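Local coordinates for protein member of DUF4221 family (Bacteroides vulgatus, PDB 3S9J) that is of unknown function but folds as a six-bladed beta-propeller of the DUF4221 family and binds sodium ions in the crystal, at residues S87-V95 and S105-Y116. Residues are numbered along the deposited sequence; the frame is centred on the assembly and turned at random.
With FMT (formic acid), chain I.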
loop_
_atom_site.group_PDB
_atom_site.type_symbol
_atom_site.label_atom_id
_atom_site.label_comp_id
_atom_site.label_asym_id
_atom_site.label_seq_id
_atom_site.Cartn_x
_atom_site.Cartn_y
_atom_site.Cartn_z
ATOM N N SER A 87 -8.277 -12.064 5.412
ATOM C CA SER A 87 -7.866 -13.074 4.445
ATOM C C SER A 87 -8.964 -14.154 4.250
ATOM O O SER A 87 -8.692 -15.351 4.441
ATOM C CB SER A 87 -6.554 -13.714 4.897
ATOM O OG SER A 87 -5.511 -12.756 4.944
ATOM N N PRO A 88 -10.171 -13.741 3.817
ATOM C CA PRO A 88 -10.569 -12.408 3.316
ATOM C C PRO A 88 -11.309 -11.522 4.294
ATOM O O PRO A 88 -11.626 -10.388 3.959
ATOM C CB PRO A 88 -11.517 -12.762 2.166
ATOM C CG PRO A 88 -12.229 -13.979 2.678
ATOM C CD PRO A 88 -11.180 -14.766 3.436
ATOM N N ASP A 89 -11.587 -12.045 5.481
ATOM C CA ASP A 89 -12.321 -11.303 6.503
ATOM C C ASP A 89 -11.625 -11.447 7.840
ATOM O O ASP A 89 -10.467 -11.877 7.886
ATOM C CB ASP A 89 -13.793 -11.731 6.528
ATOM C CG ASP A 89 -13.994 -13.208 6.863
ATOM O OD1 ASP A 89 -13.163 -13.833 7.519
ATOM O OD2 ASP A 89 -15.032 -13.759 6.449
ATOM N N SER A 90 -12.292 -11.082 8.930
ATOM C CA SER A 90 -11.631 -11.030 10.239
ATOM C C SER A 90 -11.519 -12.383 10.914
ATOM O O SER A 90 -10.878 -12.499 11.948
ATOM C CB SER A 90 -12.368 -10.076 11.170
ATOM O OG SER A 90 -13.654 -10.572 11.515
ATOM N N GLN A 91 -12.093 -13.423 10.320
ATOM C CA GLN A 91 -12.035 -14.754 10.936
ATOM C C GLN A 91 -10.719 -15.464 10.708
ATOM O O GLN A 91 -10.370 -16.414 11.440
ATOM C CB GLN A 91 -13.178 -15.628 10.402
ATOM C CG GLN A 91 -14.569 -15.075 10.711
ATOM C CD GLN A 91 -14.779 -14.763 12.189
ATOM O OE1 GLN A 91 -14.485 -15.578 13.057
ATOM N NE2 GLN A 91 -15.272 -13.568 12.474
ATOM N N TYR A 92 -9.980 -15.006 9.697
ATOM C CA TYR A 92 -8.685 -15.561 9.341
ATOM C C TYR A 92 -7.868 -14.446 8.762
ATOM O O TYR A 92 -8.155 -13.930 7.671
ATOM C CB TYR A 92 -8.878 -16.671 8.291
ATOM C CG TYR A 92 -7.577 -17.387 7.871
ATOM C CD1 TYR A 92 -7.034 -18.403 8.645
ATOM C CD2 TYR A 92 -6.932 -17.044 6.695
ATOM C CE1 TYR A 92 -5.868 -19.084 8.248
ATOM C CE2 TYR A 92 -5.756 -17.697 6.296
ATOM C CZ TYR A 92 -5.244 -18.709 7.073
ATOM O OH TYR A 92 -4.109 -19.369 6.654
ATOM N N ILE A 93 -6.899 -14.038 9.565
ATOM C CA ILE A 93 -6.069 -12.860 9.302
ATOM C C ILE A 93 -4.624 -13.321 9.181
ATOM O O ILE A 93 -4.157 -14.120 9.985
ATOM C CB ILE A 93 -6.211 -11.822 10.450
ATOM C CG1 ILE A 93 -7.591 -11.147 10.407
ATOM C CG2 ILE A 93 -5.063 -10.724 10.384
ATOM C CD1 ILE A 93 -8.011 -10.477 11.762
ATOM N N LEU A 94 -3.920 -12.789 8.187
ATOM C CA LEU A 94 -2.506 -13.061 8.019
ATOM C C LEU A 94 -1.710 -11.839 8.505
ATOM O O LEU A 94 -2.070 -10.703 8.213
ATOM C CB LEU A 94 -2.200 -13.378 6.559
ATOM C CG LEU A 94 -2.640 -14.794 6.124
ATOM C CD1 LEU A 94 -2.569 -14.948 4.599
ATOM C CD2 LEU A 94 -1.765 -15.829 6.845
ATOM N N VAL A 95 -0.642 -12.100 9.254
ATOM C CA VAL A 95 0.175 -11.013 9.768
ATOM C C VAL A 95 1.631 -11.242 9.401
ATOM O O VAL A 95 2.127 -12.364 9.370
ATOM C CB VAL A 95 0.043 -10.766 11.306
ATOM C CG1 VAL A 95 -1.455 -10.565 11.728
ATOM C CG2 VAL A 95 0.707 -11.891 12.111
ATOM N N SER A 105 -0.833 -16.828 10.800
ATOM C CA SER A 105 -2.274 -16.720 10.681
ATOM C C SER A 105 -2.871 -16.696 12.068
ATOM O O SER A 105 -2.402 -17.374 12.982
ATOM C CB SER A 105 -2.869 -17.842 9.843
ATOM O OG SER A 105 -2.460 -19.088 10.376
ATOM N N ILE A 106 -3.869 -15.835 12.237
ATOM C CA ILE A 106 -4.574 -15.702 13.512
ATOM C C ILE A 106 -6.068 -15.716 13.298
ATOM O O ILE A 106 -6.556 -15.467 12.187
ATOM C CB ILE A 106 -4.161 -14.423 14.292
ATOM C CG1 ILE A 106 -4.563 -13.141 13.564
ATOM C CG2 ILE A 106 -2.667 -14.392 14.539
ATOM C CD1 ILE A 106 -4.325 -11.868 14.400
ATOM N N ASN A 107 -6.810 -16.044 14.360
ATOM C CA ASN A 107 -8.277 -15.893 14.310
ATOM C C ASN A 107 -8.749 -14.554 14.914
ATOM O O ASN A 107 -7.925 -13.703 15.277
ATOM C CB ASN A 107 -8.977 -17.095 14.952
ATOM C CG ASN A 107 -8.725 -17.218 16.438
ATOM O OD1 ASN A 107 -8.363 -16.252 17.095
ATOM N ND2 ASN A 107 -8.923 -18.431 16.986
ATOM N N SER A 108 -10.076 -14.366 15.014
ATOM C CA SER A 108 -10.654 -13.099 15.458
ATOM C C SER A 108 -10.405 -12.832 16.936
ATOM O O SER A 108 -10.660 -11.742 17.410
ATOM C CB SER A 108 -12.163 -13.072 15.173
ATOM O OG SER A 108 -12.834 -14.142 15.823
ATOM N N GLN A 109 -9.936 -13.848 17.655
ATOM C CA GLN A 109 -9.591 -13.716 19.064
ATOM C C GLN A 109 -8.089 -13.491 19.240
ATOM O O GLN A 109 -7.569 -13.472 20.372
ATOM C CB GLN A 109 -10.081 -14.961 19.829
ATOM C CG GLN A 109 -11.615 -15.127 19.834
ATOM C CD GLN A 109 -12.185 -15.699 18.528
ATOM O OE1 GLN A 109 -11.722 -16.730 18.018
ATOM N NE2 GLN A 109 -13.208 -15.031 17.990
ATOM N N GLY A 110 -7.368 -13.335 18.117
ATOM C CA GLY A 110 -5.933 -13.140 18.178
ATOM C C GLY A 110 -5.116 -14.381 18.490
ATOM O O GLY A 110 -3.934 -14.269 18.838
ATOM N N GLU A 111 -5.735 -15.559 18.396
ATOM C CA GLU A 111 -5.040 -16.814 18.652
ATOM C C GLU A 111 -4.323 -17.274 17.412
ATOM O O GLU A 111 -4.849 -17.176 16.313
ATOM C CB GLU A 111 -6.030 -17.870 19.121
ATOM C CG GLU A 111 -6.713 -17.439 20.436
ATOM C CD GLU A 111 -7.906 -18.292 20.804
ATOM O OE1 GLU A 111 -8.486 -18.965 19.930
ATOM O OE2 GLU A 111 -8.277 -18.231 21.988
ATOM N N ILE A 112 -3.111 -17.778 17.591
ATOM C CA ILE A 112 -2.331 -18.259 16.467
ATOM C C ILE A 112 -2.910 -19.579 15.943
ATOM O O ILE A 112 -3.238 -20.507 16.706
ATOM C CB ILE A 112 -0.837 -18.406 16.795
ATOM C CG1 ILE A 112 -0.208 -17.017 17.033
ATOM C CG2 ILE A 112 -0.119 -19.179 15.651
ATOM C CD1 ILE A 112 1.195 -17.094 17.559
ATOM N N ILE A 113 -3.110 -19.597 14.642
ATOM C CA ILE A 113 -3.460 -20.801 13.891
ATOM C C ILE A 113 -2.150 -21.470 13.470
ATOM O O ILE A 113 -1.888 -22.612 13.870
ATOM C CB ILE A 113 -4.371 -20.466 12.715
ATOM C CG1 ILE A 113 -5.690 -19.838 13.231
ATOM C CG2 ILE A 113 -4.648 -21.717 11.827
ATOM C CD1 ILE A 113 -6.610 -19.226 12.135
ATOM N N ARG A 114 -1.316 -20.757 12.711
ATOM C CA ARG A 114 0.008 -21.249 12.368
ATOM C C ARG A 114 1.043 -20.156 12.233
ATOM O O ARG A 114 0.735 -19.056 11.838
ATOM C CB ARG A 114 -0.051 -22.015 11.066
ATOM C CG ARG A 114 -0.711 -23.338 11.241
ATOM C CD ARG A 114 -0.492 -24.208 10.070
ATOM N NE ARG A 114 0.908 -24.288 9.673
ATOM C CZ ARG A 114 1.295 -24.959 8.598
ATOM N NH1 ARG A 114 0.364 -25.551 7.864
ATOM N NH2 ARG A 114 2.575 -25.015 8.247
ATOM N N ASN A 115 2.289 -20.497 12.590
ATOM C CA ASN A 115 3.455 -19.651 12.295
ATOM C C ASN A 115 4.186 -20.251 11.096
ATOM O O ASN A 115 4.288 -21.478 11.000
ATOM C CB ASN A 115 4.420 -19.641 13.466
ATOM C CG ASN A 115 3.908 -18.860 14.644
ATOM O OD1 ASN A 115 3.363 -17.758 14.504
ATOM N ND2 ASN A 115 4.145 -19.402 15.833
ATOM N N TYR A 116 4.659 -19.417 10.185
ATOM C CA TYR A 116 5.457 -19.829 9.055
ATOM C C TYR A 116 6.779 -19.070 9.043
ATOM O O TYR A 116 6.799 -17.856 9.086
ATOM C CB TYR A 116 4.777 -19.514 7.738
ATOM C CG TYR A 116 3.363 -20.018 7.587
ATOM C CD1 TYR A 116 2.288 -19.234 7.983
ATOM C CD2 TYR A 116 3.095 -21.247 6.989
ATOM C CE1 TYR A 116 0.982 -19.667 7.843
ATOM C CE2 TYR A 116 1.782 -21.683 6.815
ATOM C CZ TYR A 116 0.724 -20.891 7.247
ATOM O OH TYR A 116 -0.569 -21.295 7.083
HETATM C C FMT I . -9.255 -21.067 14.516
HETATM O O1 FMT I . -9.824 -20.697 13.478
HETATM O O2 FMT I . -9.630 -20.703 15.630
HETATM O O HOH W 1 -11.950 -16.436 13.812
HETATM O O HOH W 2 -15.003 -15.727 15.670
HETATM O O HOH W 3 -2.880 -20.888 8.377
#
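Ile93 and Ile106 form an antiparallel hydrogen-bonded pair: Ile93 N donates to Ile106 O at 172°, and Ile106 N returns the bond to Ile93 O at 2.8 Å, followed by Leu94 and Ser105 as a non-hydrogen-bonded pair. On the isoleucine face, Ile106 CG1 packs against Ile93 CB (3.8 Å). On the other face, Tyr92 CB points away from segment 105-116, but CG anti to the backbone N (chi1 -177°) turns the ring back to meet it obliquely: CE1 lies 3.6 Å from Ser105 CB, CD1 equally near Ile113 CD1. A water in the ring plane joins Tyr92 OH, Ser105 OG and Tyr116 OH, the last of which also bonds Leu172 O. Beyond the paired strands, a second water donates to Gln91 O and OE1 and accepts from Ser108 N (3.0 Å), bridging the loops. Asn107 begins a type I beta turn to Gly110 and, through OD1 accepting from Gln109 N, an Asx turn; Glu111 N reaches OD1 from the opposite face of the amide, while ND2 donates almost straight (177°) to Glu111 OE1 and to O2 of a formic acid (2.7 Å), probably from the crystallisation liquor. Replacing Asn107 by an alanine would probably leave Gln109 N and Glu111 N without their shared acceptor, Glu111 OE1 without this donor, and the turn less firmly held. Ile113 and Arg114 both face Ser105, a classic beta bulge interrupting edge strand 112-117. The contact joins the second, third and fourth strands of one blade, Ile93 resting on Ile68 of the adjacent blade's strand 63-69 and Gln91 NE2 bonding Glu36 of strand 31-36.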